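Local coordinates for BH2621 protein (PDB 2QML), which probably transfers an acyl group onto an amino group, as a GNAT-fold N-acyltransferase related to the mycobactin synthase protein K of siderophore biosynthesis, at residues I77-K91 with E103-Y117. Sequence-based numbering, arbitrary orientation.
Sequences INGVPMSYWESYWVK and EHDQGIHLLIGPQEY
With CG set between the backbone N and the carbonyl carbon (chi1 64°), the Tyr88 ring folds across the strand pair directly onto the Gly107 backbone, Gly107 CA lying over one face as a CH-pi contact, 3.7 Å from the centroid. Beyond it, Tyr88 CE2 comes over one face of the His109 imidazole, 3.2 Å from His109 NE2; the two rings are near parallel, at 25°, but slid apart so that they barely overlap. Tyr88 OH donates to a water that in turn donates to Ile108 O, which helps to hold the phenol end.

Selenomethionine Met82 has CG likewise between backbone N and carbonyl carbon (chi1 45°) and bends at chi2 and chi3, which puts CG over the centre of the Tyr117 ring, 3.7 Å from the centroid. Trp85 turns one face to Leu110, a CH-pi contact with Leu110 CB lying 3.5 Å from Trp85 CE3, while Trp85 NE1 donates 2.8 Å to Ser83 OG in the ring plane, helping to fix the indole's rotation.

Strands 80-89 and 106-112 are antiparallel, with paired bonds such as His109 N to Glu86 O (2.9 Å). At the far end Lys91 NZ forms a salt bridge with Glu103 OE2 (2.9 Å). These are central strands of the GNAT sheet, flanked by strands 70-77 and 142-145; helix 123-135 packs on Trp85, and helix 32-38 on Tyr84.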
ATOM      1  N   ILE A  77       8.957   8.560  -7.662  0.50 21.50           N
ATOM      2  CA  ILE A  77       9.100   8.363  -9.094  0.50 22.63           C
ATOM      3  C   ILE A  77      10.146   9.367  -9.521  0.50 22.28           C
ATOM      4  O   ILE A  77       9.995  10.569  -9.307  0.50 21.48           O
ATOM      5  CB  ILE A  77       7.784   8.556  -9.852  0.50 22.30           C
ATOM      6  CG1 ILE A  77       6.732   7.554  -9.356  0.50 23.20           C
ATOM      7  CG2 ILE A  77       8.023   8.411 -11.362  0.50 19.46           C
ATOM      8  CD1 ILE A  77       5.310   7.862  -9.850  0.50 19.52           C
ATOM      9  N   ASN A  78      11.242   8.853 -10.060  1.00 24.50           N
ATOM     10  CA  ASN A  78      12.374   9.669 -10.446  1.00 22.76           C
ATOM     11  C   ASN A  78      12.853  10.554  -9.301  1.00 23.71           C
ATOM     12  O   ASN A  78      13.172  11.739  -9.476  1.00 26.27           O
ATOM     13  CB  ASN A  78      12.050  10.477 -11.694  1.00 21.63           C
ATOM     14  CG  ASN A  78      12.063   9.632 -12.952  1.00 26.67           C
ATOM     15  OD1 ASN A  78      12.400   8.445 -12.954  1.00 25.19           O
ATOM     16  ND2 ASN A  78      11.759  10.277 -14.049  1.00 28.18           N
ATOM     17  N   GLY A  79      12.856   9.945  -8.116  1.00 24.42           N
ATOM     18  CA  GLY A  79      13.288  10.589  -6.907  1.00 22.08           C
ATOM     19  C   GLY A  79      12.309  11.466  -6.171  1.00 22.69           C
ATOM     20  O   GLY A  79      12.557  11.779  -5.025  1.00 25.31           O
ATOM     21  N   VAL A  80      11.185  11.832  -6.819  1.00 23.35           N
ATOM     22  CA  VAL A  80      10.201  12.703  -6.195  1.00 23.26           C
ATOM     23  C   VAL A  80       9.258  11.866  -5.346  1.00 23.45           C
ATOM     24  O   VAL A  80       8.604  11.001  -5.867  1.00 23.32           O
ATOM     25  CB  VAL A  80       9.406  13.527  -7.238  1.00 23.23           C
ATOM     26  CG1 VAL A  80       8.339  14.369  -6.542  1.00 23.06           C
ATOM     27  CG2 VAL A  80      10.351  14.433  -8.172  1.00 22.79           C
ATOM     28  N   PRO A  81       9.213  12.121  -4.043  1.00 21.69           N
ATOM     29  CA  PRO A  81       8.379  11.338  -3.134  1.00 21.00           C
ATOM     30  C   PRO A  81       6.912  11.692  -3.379  1.00 20.36           C
ATOM     31  O   PRO A  81       6.557  12.870  -3.474  1.00 22.46           O
ATOM     32  CB  PRO A  81       8.811  11.797  -1.762  1.00 24.33           C
ATOM     33  CG  PRO A  81       9.420  13.170  -2.009  1.00 20.68           C
ATOM     34  CD  PRO A  81       9.901  13.237  -3.381  1.00 23.52           C
HETATM   35  N   MSE A  82       6.052  10.703  -3.534  1.00 19.01           N
HETATM   36  CA  MSE A  82       4.646  10.997  -3.873  1.00 19.43           C
HETATM   37  C   MSE A  82       3.624   9.946  -3.408  1.00 22.71           C
HETATM   38  O   MSE A  82       2.452  10.030  -3.718  1.00 20.05           O
HETATM   39  CB  MSE A  82       4.544  11.264  -5.391  1.00 19.69           C
HETATM   40  CG  MSE A  82       5.298  10.287  -6.314  1.00 19.95           C
HETATM   41 SE   MSE A  82       4.828   8.416  -6.132  0.75 24.18          SE
HETATM   42  CE  MSE A  82       3.023   8.528  -6.916  1.00 21.84           C
ATOM     43  N   SER A  83       4.069   9.001  -2.588  1.00 21.00           N
ATOM     44  CA  SER A  83       3.206   7.945  -2.094  1.00 22.30           C
ATOM     45  C   SER A  83       3.671   7.427  -0.732  1.00 19.65           C
ATOM     46  O   SER A  83       4.861   7.460  -0.381  1.00 20.41           O
ATOM     47  CB  SER A  83       3.096   6.828  -3.138  1.00 19.57           C
ATOM     48  OG  SER A  83       4.350   6.255  -3.402  1.00 18.89           O
ATOM     49  N   TYR A  84       2.714   6.968   0.039  1.00 20.23           N
ATOM     50  CA  TYR A  84       2.930   6.473   1.390  1.00 20.53           C
ATOM     51  C   TYR A  84       2.327   5.066   1.442  1.00 21.65           C
ATOM     52  O   TYR A  84       1.231   4.836   0.918  1.00 20.56           O
ATOM     53  CB  TYR A  84       2.365   7.450   2.439  1.00 22.73           C
ATOM     54  CG  TYR A  84       2.274   6.927   3.861  1.00 23.25           C
ATOM     55  CD1 TYR A  84       3.375   6.950   4.732  1.00 21.70           C
ATOM     56  CD2 TYR A  84       1.084   6.416   4.350  1.00 23.97           C
ATOM     57  CE1 TYR A  84       3.281   6.494   6.038  1.00 22.79           C
ATOM     58  CE2 TYR A  84       0.991   5.984   5.642  1.00 20.27           C
ATOM     59  CZ  TYR A  84       2.105   5.997   6.467  1.00 20.52           C
ATOM     60  OH  TYR A  84       2.003   5.550   7.753  1.00 20.88           O
ATOM     61  N   TRP A  85       3.030   4.196   2.148  1.00 21.47           N
ATOM     62  CA  TRP A  85       2.734   2.788   2.190  1.00 21.15           C
ATOM     63  C   TRP A  85       2.914   2.235   3.593  1.00 20.90           C
ATOM     64  O   TRP A  85       3.881   2.565   4.304  1.00 20.86           O
ATOM     65  CB  TRP A  85       3.658   2.002   1.210  1.00 20.38           C
ATOM     66  CG  TRP A  85       3.701   2.581  -0.155  1.00 19.23           C
ATOM     67  CD1 TRP A  85       4.356   3.735  -0.545  1.00 23.52           C
ATOM     68  CD2 TRP A  85       2.995   2.115  -1.295  1.00 18.12           C
ATOM     69  NE1 TRP A  85       4.130   3.964  -1.816  1.00 21.81           N
ATOM     70  CE2 TRP A  85       3.280   3.033  -2.341  1.00 20.30           C
ATOM     71  CE3 TRP A  85       2.157   1.026  -1.555  1.00 22.39           C
ATOM     72  CZ2 TRP A  85       2.767   2.888  -3.630  1.00 23.65           C
ATOM     73  CZ3 TRP A  85       1.679   0.861  -2.836  1.00 21.37           C
ATOM     74  CH2 TRP A  85       1.975   1.791  -3.850  1.00 23.07           C
ATOM     75  N   GLU A  86       1.963   1.413   4.023  1.00 20.59           N
ATOM     76  CA  GLU A  86       2.101   0.640   5.246  1.00 19.71           C
ATOM     77  C   GLU A  86       2.011  -0.828   4.803  1.00 21.98           C
ATOM     78  O   GLU A  86       1.004  -1.306   4.354  1.00 21.13           O
ATOM     79  CB  GLU A  86       1.050   1.009   6.281  1.00 21.47           C
ATOM     80  CG  GLU A  86       1.151   2.424   6.753  1.00 21.68           C
ATOM     81  CD  GLU A  86       0.014   2.854   7.674  1.00 22.21           C
ATOM     82  OE1 GLU A  86      -0.945   2.061   7.890  1.00 25.56           O
ATOM     83  OE2 GLU A  86       0.081   4.010   8.183  1.00 23.62           O
ATOM     84  N   SER A  87       3.102  -1.526   4.965  1.00 22.54           N
ATOM     85  CA  SER A  87       3.237  -2.972   4.727  1.00 22.59           C
ATOM     86  C   SER A  87       3.168  -3.702   6.089  1.00 24.18           C
ATOM     87  O   SER A  87       3.936  -3.407   7.011  1.00 23.61           O
ATOM     88  CB  SER A  87       4.542  -3.236   4.007  1.00 24.45           C
ATOM     89  OG  SER A  87       4.788  -4.600   3.896  1.00 22.74           O
ATOM     90  N   TYR A  88       2.279  -4.696   6.244  1.00 22.14           N
ATOM     91  CA  TYR A  88       2.102  -5.329   7.543  1.00 25.69           C
ATOM     92  C   TYR A  88       1.838  -6.829   7.477  1.00 23.64           C
ATOM     93  O   TYR A  88       1.522  -7.355   6.421  1.00 23.07           O
ATOM     94  CB  TYR A  88       0.971  -4.608   8.312  1.00 27.40           C
ATOM     95  CG  TYR A  88      -0.401  -4.710   7.650  1.00 22.06           C
ATOM     96  CD1 TYR A  88      -1.244  -5.749   7.969  1.00 22.07           C
ATOM     97  CD2 TYR A  88      -0.859  -3.740   6.740  1.00 23.22           C
ATOM     98  CE1 TYR A  88      -2.499  -5.870   7.352  1.00 21.75           C
ATOM     99  CE2 TYR A  88      -2.127  -3.871   6.132  1.00 24.70           C
ATOM    100  CZ  TYR A  88      -2.918  -4.921   6.474  1.00 25.12           C
ATOM    101  OH  TYR A  88      -4.187  -5.088   5.907  1.00 26.71           O
ATOM    102  N   TRP A  89       2.065  -7.487   8.625  1.00 22.98           N
ATOM    103  CA  TRP A  89       1.729  -8.884   8.833  1.00 23.33           C
ATOM    104  C   TRP A  89       0.293  -8.973   9.288  1.00 22.05           C
ATOM    105  O   TRP A  89      -0.131  -8.316  10.258  1.00 23.92           O
ATOM    106  CB  TRP A  89       2.611  -9.530   9.900  1.00 25.76           C
ATOM    107  CG  TRP A  89       4.064  -9.590   9.524  1.00 26.33           C
ATOM    108  CD1 TRP A  89       5.082  -8.815  10.043  1.00 30.84           C
ATOM    109  CD2 TRP A  89       4.682 -10.447   8.548  1.00 26.98           C
ATOM    110  NE1 TRP A  89       6.276  -9.168   9.481  1.00 32.73           N
ATOM    111  CE2 TRP A  89       6.064 -10.162   8.560  1.00 28.04           C
ATOM    112  CE3 TRP A  89       4.215 -11.459   7.702  1.00 24.23           C
ATOM    113  CZ2 TRP A  89       6.956 -10.815   7.728  1.00 32.33           C
ATOM    114  CZ3 TRP A  89       5.101 -12.114   6.895  1.00 27.59           C
ATOM    115  CH2 TRP A  89       6.470 -11.800   6.919  1.00 27.13           C
ATOM    116  N   VAL A  90      -0.483  -9.795   8.582  1.00 22.97           N
ATOM    117  CA  VAL A  90      -1.894  -9.956   8.922  1.00 22.55           C
ATOM    118  C   VAL A  90      -2.040 -10.443  10.366  1.00 22.94           C
ATOM    119  O   VAL A  90      -2.902  -9.930  11.096  1.00 23.70           O
ATOM    120  CB  VAL A  90      -2.621 -10.921   7.972  1.00 23.39           C
ATOM    121  CG1 VAL A  90      -4.013 -11.350   8.556  1.00 21.65           C
ATOM    122  CG2 VAL A  90      -2.789 -10.290   6.589  1.00 22.24           C
ATOM    123  N   LYS A  91      -1.189 -11.391  10.799  1.00 25.81           N
ATOM    124  CA  LYS A  91      -1.333 -12.022  12.100  1.00 29.57           C
ATOM    125  C   LYS A  91      -1.421 -11.024  13.247  1.00 26.88           C
ATOM    126  O   LYS A  91      -2.127 -11.262  14.206  1.00 29.32           O
ATOM    127  CB  LYS A  91      -0.181 -13.014  12.339  1.00 26.27           C
ATOM    128  CG  LYS A  91      -0.320 -13.866  13.618  1.00 32.98           C
ATOM    129  CD  LYS A  91       0.946 -14.716  13.807  1.00 38.10           C
ATOM    130  CE  LYS A  91       0.873 -15.554  15.085  1.00 42.63           C
ATOM    131  NZ  LYS A  91       2.106 -16.378  15.189  1.00 48.90           N
ATOM    132  N   GLU A 103      -0.451 -17.898   8.617  1.00 25.93           N
ATOM    133  CA  GLU A 103       0.605 -17.315   9.438  1.00 28.73           C
ATOM    134  C   GLU A 103       1.422 -16.191   8.808  1.00 24.73           C
ATOM    135  O   GLU A 103       1.714 -15.197   9.456  1.00 25.95           O
ATOM    136  CB  GLU A 103       1.544 -18.472   9.832  1.00 31.37           C
ATOM    137  CG  GLU A 103       2.754 -18.139  10.699  1.00 46.64           C
ATOM    138  CD  GLU A 103       2.434 -18.012  12.174  1.00 61.32           C
ATOM    139  OE1 GLU A 103       1.249 -18.183  12.568  1.00 63.28           O
ATOM    140  OE2 GLU A 103       3.399 -17.759  12.939  1.00 69.30           O
ATOM    141  N   HIS A 104       1.768 -16.351   7.540  1.00 24.63           N
ATOM    142  CA  HIS A 104       2.642 -15.390   6.840  1.00 24.68           C
ATOM    143  C   HIS A 104       1.919 -14.493   5.856  1.00 22.89           C
ATOM    144  O   HIS A 104       2.536 -13.837   5.058  1.00 22.29           O
ATOM    145  CB  HIS A 104       3.773 -16.128   6.145  1.00 27.19           C
ATOM    146  CG  HIS A 104       4.655 -16.842   7.104  1.00 32.83           C
ATOM    147  ND1 HIS A 104       4.480 -18.173   7.422  1.00 38.48           N
ATOM    148  CD2 HIS A 104       5.656 -16.387   7.883  1.00 43.21           C
ATOM    149  CE1 HIS A 104       5.379 -18.521   8.321  1.00 45.31           C
ATOM    150  NE2 HIS A 104       6.101 -17.454   8.621  1.00 48.24           N
ATOM    151  N   ASP A 105       0.596 -14.427   5.938  1.00 22.25           N
ATOM    152  CA  ASP A 105      -0.135 -13.514   5.089  1.00 21.79           C
ATOM    153  C   ASP A 105       0.292 -12.089   5.407  1.00 19.62           C
ATOM    154  O   ASP A 105       0.523 -11.757   6.554  1.00 22.71           O
ATOM    155  CB  ASP A 105      -1.650 -13.628   5.314  1.00 20.09           C
ATOM    156  CG  ASP A 105      -2.272 -14.916   4.775  1.00 21.24           C
ATOM    157  OD1 ASP A 105      -1.605 -15.706   4.094  1.00 24.22           O
ATOM    158  OD2 ASP A 105      -3.507 -15.041   4.978  1.00 21.05           O
ATOM    159  N   GLN A 106       0.319 -11.241   4.389  1.00 20.32           N
ATOM    160  CA  GLN A 106       0.664  -9.861   4.542  1.00 22.02           C
ATOM    161  C   GLN A 106      -0.484  -8.995   4.017  1.00 23.45           C
ATOM    162  O   GLN A 106      -1.381  -9.458   3.298  1.00 22.48           O
ATOM    163  CB  GLN A 106       1.971  -9.519   3.788  1.00 22.17           C
ATOM    164  CG  GLN A 106       3.215 -10.263   4.261  1.00 22.90           C
ATOM    165  CD  GLN A 106       4.389  -9.845   3.446  1.00 23.67           C
ATOM    166  OE1 GLN A 106       4.509  -8.690   3.128  1.00 22.58           O
ATOM    167  NE2 GLN A 106       5.269 -10.759   3.120  1.00 22.14           N
ATOM    168  N   GLY A 107      -0.429  -7.731   4.396  1.00 22.11           N
ATOM    169  CA  GLY A 107      -1.350  -6.713   3.935  1.00 21.90           C
ATOM    170  C   GLY A 107      -0.683  -5.439   3.505  1.00 23.18           C
ATOM    171  O   GLY A 107       0.518  -5.250   3.725  1.00 20.86           O
ATOM    172  N   ILE A 108      -1.456  -4.582   2.840  1.00 22.83           N
ATOM    173  CA  ILE A 108      -0.949  -3.330   2.325  1.00 22.95           C
ATOM    174  C   ILE A 108      -1.956  -2.200   2.457  1.00 22.53           C
ATOM    175  O   ILE A 108      -3.177  -2.394   2.236  1.00 21.66           O
ATOM    176  CB  ILE A 108      -0.484  -3.467   0.855  1.00 21.04           C
ATOM    177  CG1 ILE A 108       0.354  -2.225   0.426  1.00 20.88           C
ATOM    178  CG2 ILE A 108      -1.660  -3.816  -0.109  1.00 24.30           C
ATOM    179  CD1 ILE A 108       1.718  -2.100   1.166  1.00 27.00           C
ATOM    180  N   HIS A 109      -1.475  -1.064   2.935  1.00 21.57           N
ATOM    181  CA  HIS A 109      -2.224   0.180   2.918  1.00 23.69           C
ATOM    182  C   HIS A 109      -1.424   1.145   2.052  1.00 23.22           C
ATOM    183  O   HIS A 109      -0.181   1.088   2.062  1.00 22.66           O
ATOM    184  CB  HIS A 109      -2.445   0.810   4.277  1.00 21.63           C
ATOM    185  CG  HIS A 109      -3.145  -0.064   5.268  1.00 22.99           C
ATOM    186  ND1 HIS A 109      -4.472  -0.440   5.112  1.00 28.17           N
ATOM    187  CD2 HIS A 109      -2.774  -0.479   6.489  1.00 23.67           C
ATOM    188  CE1 HIS A 109      -4.844  -1.133   6.179  1.00 26.57           C
ATOM    189  NE2 HIS A 109      -3.816  -1.233   6.993  1.00 23.64           N
ATOM    190  N   LEU A 110      -2.089   2.033   1.317  1.00 21.25           N
ATOM    191  CA  LEU A 110      -1.373   2.970   0.440  1.00 20.47           C
ATOM    192  C   LEU A 110      -2.148   4.226   0.135  1.00 20.30           C
ATOM    193  O   LEU A 110      -3.368   4.282   0.299  1.00 21.28           O
ATOM    194  CB  LEU A 110      -1.043   2.262  -0.887  1.00 21.67           C
ATOM    195  CG  LEU A 110      -2.200   1.857  -1.817  1.00 24.12           C
ATOM    196  CD1 LEU A 110      -2.570   3.024  -2.790  1.00 27.80           C
ATOM    197  CD2 LEU A 110      -1.965   0.592  -2.632  1.00 27.96           C
ATOM    198  N   LEU A 111      -1.423   5.251  -0.293  1.00 21.43           N
ATOM    199  CA  LEU A 111      -1.991   6.498  -0.791  1.00 21.92           C
ATOM    200  C   LEU A 111      -0.978   7.181  -1.695  1.00 21.91           C
ATOM    201  O   LEU A 111       0.249   7.023  -1.472  1.00 20.47           O
ATOM    202  CB  LEU A 111      -2.385   7.427   0.366  1.00 21.79           C
ATOM    203  CG  LEU A 111      -1.303   8.081   1.233  1.00 21.27           C
ATOM    204  CD1 LEU A 111      -0.714   9.414   0.669  1.00 20.50           C
ATOM    205  CD2 LEU A 111      -1.848   8.340   2.632  1.00 22.84           C
ATOM    206  N   ILE A 112      -1.489   7.922  -2.672  1.00 22.20           N
ATOM    207  CA  ILE A 112      -0.746   8.870  -3.475  1.00 23.02           C
ATOM    208  C   ILE A 112      -1.064  10.222  -2.854  1.00 21.18           C
ATOM    209  O   ILE A 112      -2.220  10.598  -2.701  1.00 23.14           O
ATOM    210  CB  ILE A 112      -1.047   8.798  -4.981  1.00 24.93           C
ATOM    211  CG1 ILE A 112      -0.440   7.514  -5.579  1.00 27.78           C
ATOM    212  CG2 ILE A 112      -0.454   9.997  -5.688  1.00 22.71           C
ATOM    213  CD1 ILE A 112      -0.716   7.301  -7.110  1.00 29.13           C
ATOM    214  N   GLY A 113      -0.028  10.959  -2.472  1.00 20.21           N
ATOM    215  CA  GLY A 113      -0.173  12.252  -1.781  1.00 21.01           C
ATOM    216  C   GLY A 113      -0.415  13.447  -2.693  1.00 21.84           C
ATOM    217  O   GLY A 113      -1.520  13.973  -2.748  1.00 23.00           O
ATOM    218  N   PRO A 114       0.625  13.878  -3.415  1.00 21.07           N
ATOM    219  CA  PRO A 114       0.476  15.063  -4.280  1.00 21.26           C
ATOM    220  C   PRO A 114      -0.472  14.837  -5.439  1.00 21.10           C
ATOM    221  O   PRO A 114      -0.423  13.811  -6.145  1.00 24.00           O
ATOM    222  CB  PRO A 114       1.910  15.312  -4.781  1.00 22.30           C
ATOM    223  CG  PRO A 114       2.755  14.524  -3.937  1.00 21.30           C
ATOM    224  CD  PRO A 114       1.991  13.344  -3.443  1.00 23.17           C
ATOM    225  N   GLN A 115      -1.376  15.800  -5.612  1.00 23.53           N
ATOM    226  CA  GLN A 115      -2.336  15.773  -6.709  1.00 23.49           C
ATOM    227  C   GLN A 115      -1.685  15.628  -8.060  1.00 23.28           C
ATOM    228  O   GLN A 115      -2.252  14.978  -8.954  1.00 23.41           O
ATOM    229  CB  GLN A 115      -3.162  17.041  -6.716  1.00 28.45           C
ATOM    230  CG  GLN A 115      -4.077  17.105  -5.545  1.00 32.12           C
ATOM    231  CD  GLN A 115      -4.876  18.375  -5.553  1.00 28.19           C
ATOM    232  OE1 GLN A 115      -5.401  18.791  -6.588  1.00 34.94           O
ATOM    233  NE2 GLN A 115      -4.944  19.021  -4.409  1.00 36.14           N
ATOM    234  N   GLU A 116      -0.473  16.200  -8.210  0.50 24.78           N
ATOM    235  CA  GLU A 116       0.251  16.152  -9.482  0.50 25.25           C
ATOM    236  C   GLU A 116       0.691  14.742  -9.877  0.50 24.54           C
ATOM    237  O   GLU A 116       1.230  14.549 -10.964  0.50 25.49           O
ATOM    238  CB  GLU A 116       1.454  17.139  -9.534  0.50 26.13           C
ATOM    239  CG  GLU A 116       2.734  16.871  -8.659  0.50 25.11           C
ATOM    240  CD  GLU A 116       2.715  17.537  -7.259  0.50 22.99           C
ATOM    241  OE1 GLU A 116       1.633  17.905  -6.747  0.50 26.32           O
ATOM    242  OE2 GLU A 116       3.788  17.677  -6.660  0.50 23.26           O
ATOM    243  N   TYR A 117       0.506  13.765  -8.987  1.00 22.58           N
ATOM    244  CA  TYR A 117       0.790  12.360  -9.333  1.00 22.42           C
ATOM    245  C   TYR A 117      -0.444  11.486  -9.463  1.00 24.64           C
ATOM    246  O   TYR A 117      -0.330  10.268  -9.635  1.00 25.17           O
ATOM    247  CB  TYR A 117       1.814  11.779  -8.324  1.00 21.61           C
ATOM    248  CG  TYR A 117       3.191  12.310  -8.607  1.00 22.33           C
ATOM    249  CD1 TYR A 117       4.001  11.716  -9.577  1.00 25.15           C
ATOM    250  CD2 TYR A 117       3.670  13.456  -7.966  1.00 23.62           C
ATOM    251  CE1 TYR A 117       5.259  12.220  -9.859  1.00 26.68           C
ATOM    252  CE2 TYR A 117       4.913  13.974  -8.248  1.00 28.47           C
ATOM    253  CZ  TYR A 117       5.704  13.369  -9.209  1.00 28.95           C
ATOM    254  OH  TYR A 117       6.948  13.890  -9.492  1.00 28.14           O
TER
HETATM  255  O   HOH W   1       8.674  12.584 -10.702  1.00 31.38           O
HETATM  256  O   HOH W   2      -4.854  -3.769   3.778  1.00 27.33           O
HETATM  257  O   HOH W   3       0.774 -12.617   9.072  1.00 24.16           O